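Local structure of macrophomate synthase intermolecular Diels-Alderase (Macrophoma commelinae, 1IZC) at residues G253-S256 / V257-P261. The protein belongs to the HpcH/HpaI aldolase/citrate lyase family, a group of TIM-barrel enzymes, and holds a magnesium ion together with pyruvic acid. The protein carries 1 engineered substitution. Sequence-based numbering, arbitrary orientation.
Sequences GALS and VDMVP
The thioether of M259 folds back against the backbone of L255 and S256 in the beta-alpha loop that leaves the seventh strand of this TIM barrel, a compact example of how a chain reverses between a barrel strand and the helix after it. Strand 250-253 ends at G253, and by V260 the chain is helical; the residues between are tied together by two hydrogen bonds and a weaker third, all involving S256. The first is a backbone link, M259 N to S256 O at 3.0 Å, which closes the turn although the donor stands well above the carbonyl plane. A second bond runs from the hydroxyl of S256, OG, to D258 OD1 at 2.5 Å, a short contact that reaches the carboxylate from above its plane, 38° out of it. Both side chains have their first torsion near +60°, each placing its polar end between its own backbone N and carbonyl carbon, and this brings the two groups together on one side of the turn. The methylene CG of M259 lies against the same hydroxyl, 3.2 Å from S256 OG. An extended chi2, 173°, carries the sulfur on to S256 N, from which it receives the weak hydrogen bond, while the bend at chi3 only turns the CE methyl aside. L255 crosses this thioether at a slant, and its CB rests 3.6 Å from M259 SD. V257 and V260 also meet a second subunit, at its S287 and S294, so the turn joins barrel to interface. On the buried side A254 faces V260, while I271 and V273 of the neighbouring strand 271-275 pack against A254 and V260 respectively. Within the small apolar pair of A254 and V260 the nearest atoms are A254 CB and V260 CG2, 4.4 Å apart.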
ATOM      1  N   GLY A 253      24.439  -2.137  20.727  1.00 21.33           N
ATOM      2  CA  GLY A 253      24.460  -0.883  19.995  1.00 20.78           C
ATOM      3  C   GLY A 253      25.495   0.054  20.576  1.00 20.08           C
ATOM      4  O   GLY A 253      25.914  -0.111  21.713  1.00 22.18           O
ATOM      5  N   ALA A 254      25.933   1.030  19.792  1.00 17.78           N
ATOM      6  CA  ALA A 254      26.908   1.987  20.283  1.00 18.51           C
ATOM      7  C   ALA A 254      26.254   3.363  20.300  1.00 23.05           C
ATOM      8  O   ALA A 254      25.985   3.926  19.244  1.00 24.46           O
ATOM      9  CB  ALA A 254      28.131   2.001  19.391  1.00 19.50           C
ATOM     10  N   LEU A 255      26.005   3.887  21.499  1.00 26.91           N
ATOM     11  CA  LEU A 255      25.386   5.202  21.670  1.00 30.86           C
ATOM     12  C   LEU A 255      26.169   6.241  20.874  1.00 27.20           C
ATOM     13  O   LEU A 255      25.595   7.157  20.285  1.00 27.33           O
ATOM     14  CB  LEU A 255      25.357   5.573  23.157  1.00 36.16           C
ATOM     15  CG  LEU A 255      24.651   4.562  24.071  1.00 40.97           C
ATOM     16  CD1 LEU A 255      24.651   5.084  25.503  1.00 41.94           C
ATOM     17  CD2 LEU A 255      23.218   4.329  23.586  1.00 42.47           C
ATOM     18  N   SER A 256      27.487   6.097  20.873  1.00 21.41           N
ATOM     19  CA  SER A 256      28.358   6.984  20.113  1.00 19.23           C
ATOM     20  C   SER A 256      29.399   6.070  19.487  1.00 20.54           C
ATOM     21  O   SER A 256      29.842   5.100  20.109  1.00 20.26           O
ATOM     22  CB  SER A 256      29.016   8.030  21.017  1.00 24.25           C
ATOM     23  OG  SER A 256      29.878   7.442  21.966  1.00 27.94           O
ATOM     24  N   VAL A 257      29.796   6.364  18.258  1.00 20.93           N
ATOM     25  CA  VAL A 257      30.748   5.499  17.586  1.00 22.81           C
ATOM     26  C   VAL A 257      32.090   5.358  18.304  1.00 25.18           C
ATOM     27  O   VAL A 257      32.764   4.338  18.155  1.00 25.91           O
ATOM     28  CB  VAL A 257      30.954   5.951  16.127  1.00 26.03           C
ATOM     29  CG1 VAL A 257      31.715   4.890  15.349  1.00 29.84           C
ATOM     30  CG2 VAL A 257      29.591   6.186  15.469  1.00 30.37           C
ATOM     31  N   ASP A 258      32.480   6.345  19.105  1.00 25.31           N
ATOM     32  CA  ASP A 258      33.759   6.232  19.799  1.00 25.65           C
ATOM     33  C   ASP A 258      33.753   5.181  20.911  1.00 25.37           C
ATOM     34  O   ASP A 258      34.781   4.933  21.534  1.00 24.70           O
ATOM     35  CB  ASP A 258      34.231   7.588  20.358  1.00 29.38           C
ATOM     36  CG  ASP A 258      33.221   8.243  21.280  1.00 34.66           C
ATOM     37  OD1 ASP A 258      32.384   7.539  21.881  1.00 40.31           O
ATOM     38  OD2 ASP A 258      33.281   9.483  21.417  1.00 42.31           O
ATOM     39  N   MET A 259      32.604   4.554  21.145  1.00 19.22           N
ATOM     40  CA  MET A 259      32.494   3.519  22.173  1.00 20.40           C
ATOM     41  C   MET A 259      32.912   2.150  21.632  1.00 16.45           C
ATOM     42  O   MET A 259      33.139   1.211  22.395  1.00 17.74           O
ATOM     43  CB  MET A 259      31.051   3.402  22.662  1.00 22.30           C
ATOM     44  CG  MET A 259      30.499   4.620  23.378  1.00 33.19           C
ATOM     45  SD  MET A 259      28.740   4.380  23.686  1.00 43.87           S
ATOM     46  CE  MET A 259      28.782   3.173  25.068  1.00 43.34           C
ATOM     47  N   VAL A 260      33.008   2.039  20.315  1.00 14.77           N
ATOM     48  CA  VAL A 260      33.336   0.773  19.680  1.00 17.60           C
ATOM     49  C   VAL A 260      34.533   0.007  20.259  1.00 16.11           C
ATOM     50  O   VAL A 260      34.415  -1.189  20.566  1.00 16.05           O
ATOM     51  CB  VAL A 260      33.483   0.968  18.150  1.00 16.15           C
ATOM     52  CG1 VAL A 260      34.050  -0.278  17.504  1.00 15.74           C
ATOM     53  CG2 VAL A 260      32.102   1.279  17.552  1.00 18.34           C
ATOM     54  N   PRO A 261      35.692   0.665  20.429  1.00 17.49           N
ATOM     55  CA  PRO A 261      36.825  -0.088  20.986  1.00 17.83           C
ATOM     56  C   PRO A 261      36.512  -0.730  22.329  1.00 17.46           C
ATOM     57  O   PRO A 261      36.831  -1.895  22.560  1.00 19.46           O
ATOM     58  CB  PRO A 261      37.921   0.968  21.088  1.00 21.51           C
ATOM     59  CG  PRO A 261      37.651   1.815  19.880  1.00 21.88           C
ATOM     60  CD  PRO A 261      36.133   1.989  19.952  1.00 17.33           C
TER